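Local coordinates for MGS-MChE2 (Uncultured bacterium, PDB 5JD6), which probably hydrolyses carboxylic ester bonds as a serine esterase of the alpha/beta hydrolase fold, at residues V23-L28 with R71-F76; D36-Y41 with Y47-P52; V108-I113 with H246-E251. All blocks are in the same frame, centred on the assembly; numbering follows the deposited sequence.

How the contacts relate
From the N terminus, the chain passes through strand 20-25 and enters helix 36-41, against which strand 47-52 returns in contact 2, closing a short loop of five residues. Helix 66-80 then comes back to strand 20-25, so contact 1 closes a wider loop that encloses contact 2. The two touch through neighbouring strands: Ile24 N probably hydrogen-bonds to Leu50 O, and Ile24 CD1 packs on Val38 and Val49. Contact 3 follows in series, pinning the late helix 238-252 to strand 108-113 across 132 residues. It meets contact 2 through Tyr41 with His246 and Tyr47 with Phe249. All three contacts lie on one sheet, contact 1 on one face, contacts 2 and 3 on the other.

Contact 1: V23-L28 with R71-F76; sequences VILHGL and RYLKEF
Leu73 drops its forked end onto the two alternate residues of strand 23-25 that face helix 71-76, Val23 and Leu25. The tight part of the contact is made by methyl groups alone. Leu73 CD1 lies 3.7 Å from Val23 CG1 and 4.1 Å from Leu25 CD2, so this branch sits over the gap between the two strand side chains, while the other branch, Leu73 CD2, comes within 3.6 Å of Leu25 CD1. Each methyl of the Leu73 fork therefore has a methyl of the Leu25 fork close to it. Val23 and Leu73 pass one another in opposite directions. In Val23, CG1 is swung trans to the backbone N (chi1 180°), which carries it out to Leu73 and to the ring of Phe76. That ring is met less closely, with Phe76 CE2 4.4 Å from Val23 CG1, and the approach is oblique. Strand and helix segments run nearly antiparallel (158°), their axes 11.2 Å apart, a spacing bridged by side chains with no hydrogen bond between the segments. The side of the helix turned to solvent is polar by contrast: Arg71 is exposed, and the partly exposed Lys74 and Glu75 form salt bridges with Asp78 and Lys10. Helices flanking a central sheet are a hallmark of the alpha/beta hydrolase fold, and the loop after this strand, which begins with His26 and Gly27, commonly contributes to the oxyanion hole in the family. The contact is fully buried: strand 20-25 runs between strands 47-52 and 85-91, helix 92-103 adds Ala100 beside Leu73 and Ile96 beside Leu25, and Phe76 reaches Pro52 on one neighbouring strand while Leu73 touches Leu87 on the other.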
loop_
_atom_site.group_PDB
_atom_site.type_symbol
_atom_site.label_atom_id
_atom_site.label_comp_id
_atom_site.label_asym_id
_atom_site.label_seq_id
_atom_site.Cartn_x
_atom_site.Cartn_y
_atom_site.Cartn_z
ATOM N N VAL A 23 2.701 3.706 -7.708
ATOM C CA VAL A 23 3.614 3.413 -6.610
ATOM C C VAL A 23 2.969 2.445 -5.623
ATOM O O VAL A 23 1.900 2.715 -5.077
ATOM C CB VAL A 23 4.048 4.694 -5.876
ATOM C CG1 VAL A 23 4.992 4.355 -4.734
ATOM C CG2 VAL A 23 4.713 5.657 -6.850
ATOM N N ILE A 24 3.635 1.317 -5.403
ATOM C CA ILE A 24 3.094 0.238 -4.589
ATOM C C ILE A 24 3.749 0.162 -3.213
ATOM O O ILE A 24 4.971 0.103 -3.101
ATOM C CB ILE A 24 3.266 -1.117 -5.297
ATOM C CG1 ILE A 24 2.324 -1.212 -6.497
ATOM C CG2 ILE A 24 3.013 -2.260 -4.334
ATOM C CD1 ILE A 24 2.427 -2.522 -7.246
ATOM N N LEU A 25 2.926 0.159 -2.168
ATOM C CA LEU A 25 3.423 0.024 -0.805
ATOM C C LEU A 25 2.992 -1.303 -0.189
ATOM O O LEU A 25 1.818 -1.500 0.126
ATOM C CB LEU A 25 2.933 1.181 0.063
ATOM C CG LEU A 25 3.430 2.573 -0.317
ATOM C CD1 LEU A 25 2.839 3.612 0.619
ATOM C CD2 LEU A 25 4.947 2.620 -0.287
ATOM N N HIS A 26 3.947 -2.212 -0.021
ATOM C CA HIS A 26 3.672 -3.500 0.602
ATOM C C HIS A 26 3.789 -3.391 2.121
ATOM O O HIS A 26 4.286 -2.392 2.641
ATOM C CB HIS A 26 4.624 -4.572 0.066
ATOM C CG HIS A 26 6.043 -4.399 0.515
ATOM N ND1 HIS A 26 6.685 -5.319 1.314
ATOM C CD2 HIS A 26 6.937 -3.411 0.281
ATOM C CE1 HIS A 26 7.919 -4.906 1.551
ATOM N NE2 HIS A 26 8.096 -3.752 0.936
ATOM N N GLY A 27 3.332 -4.419 2.829
ATOM C CA GLY A 27 3.345 -4.408 4.281
ATOM C C GLY A 27 4.625 -4.959 4.883
ATOM O O GLY A 27 5.679 -4.942 4.248
ATOM N N LEU A 28 4.528 -5.446 6.117
ATOM C CA LEU A 28 5.673 -6.024 6.815
ATOM C C LEU A 28 5.955 -7.445 6.338
ATOM O O LEU A 28 7.106 -7.819 6.119
ATOM C CB LEU A 28 5.438 -6.020 8.328
ATOM C CG LEU A 28 5.303 -4.657 9.009
ATOM C CD1 LEU A 28 4.955 -4.827 10.478
ATOM C CD2 LEU A 28 6.584 -3.853 8.850
ATOM N N ARG A 71 6.433 10.143 4.929
ATOM C CA ARG A 71 7.339 11.186 4.457
ATOM C C ARG A 71 8.445 10.601 3.581
ATOM O O ARG A 71 8.950 11.268 2.679
ATOM C CB ARG A 71 7.942 11.951 5.638
ATOM C CG ARG A 71 6.982 12.943 6.282
ATOM C CD ARG A 71 7.671 13.784 7.346
ATOM N NE ARG A 71 7.951 13.017 8.555
ATOM C CZ ARG A 71 7.105 12.895 9.574
ATOM N NH1 ARG A 71 5.921 13.491 9.529
ATOM N NH2 ARG A 71 7.442 12.176 10.635
ATOM N N TYR A 72 8.816 9.354 3.850
ATOM C CA TYR A 72 9.792 8.657 3.023
ATOM C C TYR A 72 9.216 8.429 1.631
ATOM O O TYR A 72 9.914 8.579 0.628
ATOM C CB TYR A 72 10.194 7.325 3.659
ATOM C CG TYR A 72 11.293 6.589 2.921
ATOM C CD1 TYR A 72 12.626 6.757 3.278
ATOM C CD2 TYR A 72 10.998 5.723 1.875
ATOM C CE1 TYR A 72 13.634 6.085 2.611
ATOM C CE2 TYR A 72 12.002 5.048 1.201
ATOM C CZ TYR A 72 13.317 5.232 1.574
ATOM O OH TYR A 72 14.318 4.563 0.907
ATOM N N LEU A 73 7.940 8.060 1.584
ATOM C CA LEU A 73 7.240 7.873 0.320
ATOM C C LEU A 73 7.198 9.178 -0.463
ATOM O O LEU A 73 7.441 9.200 -1.670
ATOM C CB LEU A 73 5.820 7.354 0.559
ATOM C CG LEU A 73 4.896 7.404 -0.661
ATOM C CD1 LEU A 73 5.395 6.473 -1.754
ATOM C CD2 LEU A 73 3.464 7.072 -0.276
ATOM N N LYS A 74 6.886 10.263 0.240
ATOM C CA LYS A 74 6.868 11.595 -0.354
ATOM C C LYS A 74 8.236 11.948 -0.928
ATOM O O LYS A 74 8.339 12.484 -2.031
ATOM C CB LYS A 74 6.444 12.634 0.684
ATOM C CG LYS A 74 6.364 14.056 0.156
ATOM C CD LYS A 74 5.365 14.170 -0.981
ATOM C CE LYS A 74 5.010 15.624 -1.256
ATOM N NZ LYS A 74 6.219 16.459 -1.502
ATOM N N GLU A 75 9.285 11.635 -0.174
ATOM C CA GLU A 75 10.648 11.891 -0.621
ATOM C C GLU A 75 10.972 11.082 -1.875
ATOM O O GLU A 75 11.719 11.536 -2.740
ATOM C CB GLU A 75 11.649 11.569 0.490
ATOM C CG GLU A 75 13.082 11.959 0.162
ATOM C CD GLU A 75 14.054 11.606 1.271
ATOM O OE1 GLU A 75 13.627 10.966 2.256
ATOM O OE2 GLU A 75 15.245 11.967 1.155
ATOM N N PHE A 76 10.396 9.885 -1.970
ATOM C CA PHE A 76 10.618 9.018 -3.124
ATOM C C PHE A 76 9.950 9.571 -4.378
ATOM O O PHE A 76 10.558 9.609 -5.447
ATOM C CB PHE A 76 10.108 7.603 -2.844
ATOM C CG PHE A 76 10.203 6.679 -4.027
ATOM C CD1 PHE A 76 11.437 6.245 -4.487
ATOM C CD2 PHE A 76 9.060 6.243 -4.679
ATOM C CE1 PHE A 76 11.530 5.395 -5.576
ATOM C CE2 PHE A 76 9.144 5.394 -5.768
ATOM C CZ PHE A 76 10.381 4.969 -6.217
#

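Contact 2: D36-Y41 with Y47-P52; sequences DGVIDY and YKVLIP
Ile39 lays the end of its longer branch over that of Ile51, the two side chains crossing at about a right angle. Ile39 CD1 is 3.6 Å from Ile51 CD1, and the same Ile51 methyl also rests against Ile39 CG1 at 3.8 Å. In Ile51 the chain from CA to CD1 is fully extended (chi2 -176°), which carries CD1 out to the helix. Two residues earlier in the strand, Val49 meets Val38 and Ile39 more loosely. Val49 CG1 lies 4.4 Å from Ile39 CG1 and 4.5 Å from Val38 CG1, while Val49 CG2 sits 4.1 Å from the backbone atom Val38 O. Every group that touches is aliphatic except that carbonyl, and no hydrogen bond spans the segments. The helix runs back against the strand at 149°, as expected of the helix in a beta-alpha-beta crossover: strand 20-25, helix 36-41 and strand 47-52 form such a unit, and the two strands are parallel neighbours. Strand 11-16 borders strand 47-52 on the side away from strand 20-25, and helix 238-252 adjoins helix 36-41 through Asn242.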
loop_
_atom_site.group_PDB
_atom_site.type_symbol
_atom_site.label_atom_id
_atom_site.label_comp_id
_atom_site.label_asym_id
_atom_site.label_seq_id
_atom_site.Cartn_x
_atom_site.Cartn_y
_atom_site.Cartn_z
ATOM N N ASP A 36 3.496 -9.713 -8.172
ATOM C CA ASP A 36 3.859 -10.206 -9.502
ATOM C C ASP A 36 2.710 -10.068 -10.499
ATOM O O ASP A 36 2.934 -9.859 -11.692
ATOM C CB ASP A 36 4.309 -11.668 -9.438
ATOM C CG ASP A 36 5.612 -11.846 -8.687
ATOM O OD1 ASP A 36 6.588 -11.138 -9.013
ATOM O OD2 ASP A 36 5.668 -12.709 -7.788
ATOM N N GLY A 37 1.483 -10.178 -10.001
ATOM C CA GLY A 37 0.305 -10.007 -10.828
ATOM C C GLY A 37 0.182 -8.594 -11.364
ATOM O O GLY A 37 -0.117 -8.392 -12.541
ATOM N N VAL A 38 0.413 -7.613 -10.498
ATOM C CA VAL A 38 0.343 -6.211 -10.897
ATOM C C VAL A 38 1.529 -5.839 -11.788
ATOM O O VAL A 38 1.375 -5.103 -12.765
ATOM C CB VAL A 38 0.304 -5.278 -9.666
ATOM C CG1 VAL A 38 0.292 -3.816 -10.096
ATOM C CG2 VAL A 38 -0.907 -5.592 -8.805
ATOM N N ILE A 39 2.704 -6.367 -11.457
ATOM C CA ILE A 39 3.927 -6.079 -12.205
ATOM C C ILE A 39 3.882 -6.663 -13.621
ATOM O O ILE A 39 4.583 -6.195 -14.511
ATOM C CB ILE A 39 5.179 -6.625 -11.474
ATOM C CG1 ILE A 39 5.195 -6.178 -10.014
ATOM C CG2 ILE A 39 6.461 -6.159 -12.148
ATOM C CD1 ILE A 39 6.126 -7.002 -9.146
ATOM N N ASP A 40 3.060 -7.684 -13.836
ATOM C CA ASP A 40 2.983 -8.303 -15.157
ATOM C C ASP A 40 1.876 -7.700 -16.016
ATOM O O ASP A 40 1.980 -7.665 -17.242
ATOM C CB ASP A 40 2.775 -9.813 -15.030
ATOM C CG ASP A 40 4.063 -10.556 -14.737
ATOM O OD1 ASP A 40 5.145 -10.012 -15.039
ATOM O OD2 ASP A 40 3.992 -11.687 -14.210
ATOM N N TYR A 41 0.825 -7.215 -15.366
ATOM C CA TYR A 41 -0.367 -6.756 -16.069
ATOM C C TYR A 41 -0.280 -5.295 -16.517
ATOM O O TYR A 41 -0.302 -5.000 -17.710
ATOM C CB TYR A 41 -1.595 -6.952 -15.176
ATOM C CG TYR A 41 -2.910 -6.591 -15.825
ATOM C CD1 TYR A 41 -3.559 -7.482 -16.670
ATOM C CD2 TYR A 41 -3.513 -5.363 -15.579
ATOM C CE1 TYR A 41 -4.768 -7.156 -17.261
ATOM C CE2 TYR A 41 -4.721 -5.029 -16.163
ATOM C CZ TYR A 41 -5.343 -5.929 -17.003
ATOM O OH TYR A 41 -6.544 -5.597 -17.586
ATOM N N TYR A 47 1.056 1.642 -17.977
ATOM C CA TYR A 47 1.316 2.143 -16.630
ATOM C C TYR A 47 2.752 1.890 -16.183
ATOM O O TYR A 47 3.405 0.956 -16.642
ATOM C CB TYR A 47 0.346 1.512 -15.630
ATOM C CG TYR A 47 -1.091 1.921 -15.845
ATOM C CD1 TYR A 47 -1.592 3.089 -15.287
ATOM C CD2 TYR A 47 -1.947 1.140 -16.610
ATOM C CE1 TYR A 47 -2.906 3.469 -15.485
ATOM C CE2 TYR A 47 -3.262 1.509 -16.810
ATOM C CZ TYR A 47 -3.736 2.674 -16.247
ATOM O OH TYR A 47 -5.045 3.044 -16.448
ATOM N N LYS A 48 3.234 2.737 -15.282
ATOM C CA LYS A 48 4.563 2.582 -14.714
ATOM C C LYS A 48 4.452 2.066 -13.284
ATOM O O LYS A 48 3.949 2.763 -12.405
ATOM C CB LYS A 48 5.314 3.911 -14.749
ATOM C CG LYS A 48 6.820 3.804 -14.607
ATOM C CD LYS A 48 7.451 5.177 -14.762
ATOM C CE LYS A 48 8.962 5.097 -14.817
ATOM N NZ LYS A 48 9.583 6.451 -14.881
ATOM N N VAL A 49 4.910 0.841 -13.053
ATOM C CA VAL A 49 4.807 0.239 -11.730
ATOM C C VAL A 49 6.109 0.391 -10.948
ATOM O O VAL A 49 7.169 -0.051 -11.390
ATOM C CB VAL A 49 4.434 -1.250 -11.816
ATOM C CG1 VAL A 49 4.293 -1.841 -10.421
ATOM C CG2 VAL A 49 3.142 -1.423 -12.601
ATOM N N LEU A 50 6.017 1.025 -9.783
ATOM C CA LEU A 50 7.176 1.255 -8.930
ATOM C C LEU A 50 6.936 0.676 -7.543
ATOM O O LEU A 50 5.946 1.005 -6.890
ATOM C CB LEU A 50 7.484 2.751 -8.829
ATOM C CG LEU A 50 7.809 3.475 -10.137
ATOM C CD1 LEU A 50 7.081 4.806 -10.210
ATOM C CD2 LEU A 50 9.305 3.682 -10.269
ATOM N N ILE A 51 7.838 -0.189 -7.096
ATOM C CA ILE A 51 7.711 -0.783 -5.771
ATOM C C ILE A 51 8.929 -0.465 -4.913
ATOM O O ILE A 51 9.916 -1.198 -4.931
ATOM C CB ILE A 51 7.525 -2.309 -5.847
ATOM C CG1 ILE A 51 6.502 -2.670 -6.925
ATOM C CG2 ILE A 51 7.097 -2.859 -4.496
ATOM C CD1 ILE A 51 6.197 -4.142 -7.001
ATOM N N PRO A 52 8.861 0.643 -4.159
ATOM C CA PRO A 52 9.959 1.073 -3.289
ATOM C C PRO A 52 10.032 0.270 -1.998
ATOM O O PRO A 52 8.997 -0.111 -1.451
ATOM C CB PRO A 52 9.618 2.533 -2.999
ATOM C CG PRO A 52 8.132 2.572 -3.058
ATOM C CD PRO A 52 7.735 1.592 -4.132
#

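Contact 3: V108-I113 with H246-E251; sequences VQALVI and HEWFKE
The six-membered end of the Trp248 indole meets Ala110 with its rim: Ala110 CB lies close to the ring plane, 3.8 Å from Trp248 CH2 and 3.9 Å from Trp248 CZ3. Phe249 CE1 also stands at the indole edge, so the two aromatic side chains reach the strand together. Phe249 approaches Val112 obliquely, with Phe249 CE1 4.3 Å from Val112 CG2. A third ring of the helix, His246, has Lys250 CE over the centre of one face, 3.3 Å above its plane. The Trp248 side chain leaves the helix with CG trans to the backbone N (chi1 -174°), which directs the indole towards the sheet; Trp248 NE1 is hydrogen-bonded to Asp222 OD2 of strand 221-226, which probably helps to fix the rotation of the ring. In the alpha/beta hydrolase fold a C-terminal helix covers one face of the central sheet, and helix 238-252 does so here, setting Trp248 and Phe249 on strand 108-113. Val112 lies near the probable nucleophile elbow around Ser91 without touching it. Phe254 also packs on Trp248 and Ala110, Cys196 of strand 195-200 touches Trp248, and the Phe249 ring meets Tyr47. On the exposed side of the helix, Lys250 NZ forms a salt bridge with Glu247 OE2 at 3.1 Å, the amine coming in well off the plane of the carboxylate, by 52°.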
loop_
_atom_site.group_PDB
_atom_site.type_symbol
_atom_site.label_atom_id
_atom_site.label_comp_id
_atom_site.label_asym_id
_atom_site.label_seq_id
_atom_site.Cartn_x
_atom_site.Cartn_y
_atom_site.Cartn_z
ATOM N N VAL A 108 -1.040 12.912 -4.939
ATOM C CA VAL A 108 -1.734 11.652 -5.184
ATOM C C VAL A 108 -2.930 11.811 -6.122
ATOM O O VAL A 108 -3.907 12.479 -5.790
ATOM C CB VAL A 108 -2.224 11.021 -3.872
ATOM C CG1 VAL A 108 -2.953 9.718 -4.152
ATOM C CG2 VAL A 108 -1.053 10.796 -2.927
ATOM N N GLN A 109 -2.848 11.182 -7.292
ATOM C CA GLN A 109 -3.932 11.233 -8.267
ATOM C C GLN A 109 -5.088 10.329 -7.852
ATOM O O GLN A 109 -6.257 10.694 -7.986
ATOM C CB GLN A 109 -3.425 10.830 -9.654
ATOM C CG GLN A 109 -4.493 10.872 -10.737
ATOM C CD GLN A 109 -3.951 10.521 -12.109
ATOM O OE1 GLN A 109 -2.839 10.008 -12.240
ATOM N NE2 GLN A 109 -4.737 10.799 -13.143
ATOM N N ALA A 110 -4.753 9.146 -7.347
ATOM C CA ALA A 110 -5.755 8.197 -6.878
ATOM C C ALA A 110 -5.162 7.274 -5.822
ATOM O O ALA A 110 -3.946 7.086 -5.759
ATOM C CB ALA A 110 -6.311 7.388 -8.038
ATOM N N LEU A 111 -6.029 6.698 -4.998
ATOM C CA LEU A 111 -5.599 5.818 -3.920
ATOM C C LEU A 111 -6.280 4.459 -4.023
ATOM O O LEU A 111 -7.506 4.370 -3.996
ATOM C CB LEU A 111 -5.900 6.458 -2.563
ATOM C CG LEU A 111 -5.659 5.611 -1.313
ATOM C CD1 LEU A 111 -4.200 5.196 -1.216
ATOM C CD2 LEU A 111 -6.090 6.372 -0.069
ATOM N N VAL A 112 -5.486 3.401 -4.148
ATOM C CA VAL A 112 -6.037 2.052 -4.205
ATOM C C VAL A 112 -5.698 1.290 -2.929
ATOM O O VAL A 112 -4.532 1.175 -2.551
ATOM C CB VAL A 112 -5.520 1.273 -5.425
ATOM C CG1 VAL A 112 -6.284 -0.034 -5.578
ATOM C CG2 VAL A 112 -5.640 2.119 -6.683
ATOM N N ILE A 113 -6.729 0.774 -2.270
ATOM C CA ILE A 113 -6.573 0.133 -0.972
ATOM C C ILE A 113 -7.119 -1.286 -0.989
ATOM O O ILE A 113 -8.185 -1.549 -1.551
ATOM C CB ILE A 113 -7.278 0.944 0.128
ATOM C CG1 ILE A 113 -6.502 2.225 0.408
ATOM C CG2 ILE A 113 -7.418 0.140 1.410
ATOM C CD1 ILE A 113 -7.257 3.183 1.279
ATOM N N HIS A 246 -8.247 -2.334 -13.154
ATOM C CA HIS A 246 -8.107 -1.779 -14.497
ATOM C C HIS A 246 -9.386 -1.078 -14.936
ATOM O O HIS A 246 -9.340 0.012 -15.506
ATOM C CB HIS A 246 -7.744 -2.875 -15.499
ATOM C CG HIS A 246 -7.235 -2.354 -16.807
ATOM N ND1 HIS A 246 -7.114 -3.147 -17.926
ATOM C CD2 HIS A 246 -6.810 -1.121 -17.170
ATOM C CE1 HIS A 246 -6.638 -2.425 -18.925
ATOM N NE2 HIS A 246 -6.446 -1.191 -18.492
ATOM N N GLU A 247 -10.526 -1.707 -14.665
ATOM C CA GLU A 247 -11.815 -1.145 -15.050
ATOM C C GLU A 247 -12.120 0.131 -14.281
ATOM O O GLU A 247 -12.755 1.045 -14.805
ATOM C CB GLU A 247 -12.935 -2.166 -14.837
ATOM C CG GLU A 247 -13.214 -3.032 -16.055
ATOM C CD GLU A 247 -13.591 -2.214 -17.280
ATOM O OE1 GLU A 247 -14.224 -1.148 -17.120
ATOM O OE2 GLU A 247 -13.253 -2.639 -18.405
ATOM N N TRP A 248 -11.666 0.191 -13.035
ATOM C CA TRP A 248 -11.840 1.387 -12.226
ATOM C C TRP A 248 -11.019 2.531 -12.813
ATOM O O TRP A 248 -11.459 3.681 -12.822
ATOM C CB TRP A 248 -11.440 1.123 -10.774
ATOM C CG TRP A 248 -11.739 2.265 -9.854
ATOM C CD1 TRP A 248 -12.955 2.599 -9.330
ATOM C CD2 TRP A 248 -10.806 3.227 -9.348
ATOM N NE1 TRP A 248 -12.834 3.710 -8.529
ATOM C CE2 TRP A 248 -11.526 4.113 -8.522
ATOM C CE3 TRP A 248 -9.431 3.422 -9.510
ATOM C CZ2 TRP A 248 -10.917 5.179 -7.863
ATOM C CZ3 TRP A 248 -8.829 4.481 -8.855
ATOM C CH2 TRP A 248 -9.572 5.346 -8.042
ATOM N N PHE A 249 -9.827 2.204 -13.307
ATOM C CA PHE A 249 -8.969 3.183 -13.967
ATOM C C PHE A 249 -9.629 3.734 -15.228
ATOM O O PHE A 249 -9.563 4.932 -15.501
ATOM C CB PHE A 249 -7.611 2.565 -14.320
ATOM C CG PHE A 249 -6.678 2.421 -13.147
ATOM C CD1 PHE A 249 -6.892 3.134 -11.977
ATOM C CD2 PHE A 249 -5.580 1.579 -13.220
ATOM C CE1 PHE A 249 -6.031 3.005 -10.900
ATOM C CE2 PHE A 249 -4.714 1.445 -12.148
ATOM C CZ PHE A 249 -4.940 2.159 -10.986
ATOM N N LYS A 250 -10.264 2.849 -15.990
ATOM C CA LYS A 250 -10.907 3.224 -17.245
ATOM C C LYS A 250 -12.059 4.199 -17.030
ATOM O O LYS A 250 -12.243 5.137 -17.806
ATOM C CB LYS A 250 -11.415 1.978 -17.972
ATOM C CG LYS A 250 -10.318 1.031 -18.426
ATOM C CD LYS A 250 -10.891 -0.319 -18.822
ATOM C CE LYS A 250 -9.796 -1.279 -19.249
ATOM N NZ LYS A 250 -10.292 -2.677 -19.382
ATOM N N GLU A 251 -12.831 3.970 -15.972
ATOM C CA GLU A 251 -13.986 4.807 -15.667
ATOM C C GLU A 251 -13.600 6.237 -15.316
ATOM O O GLU A 251 -14.375 7.166 -15.533
ATOM C CB GLU A 251 -14.784 4.212 -14.510
ATOM C CG GLU A 251 -15.406 2.868 -14.799
ATOM C CD GLU A 251 -16.144 2.315 -13.601
ATOM O OE1 GLU A 251 -16.425 3.089 -12.662
ATOM O OE2 GLU A 251 -16.437 1.106 -13.595
#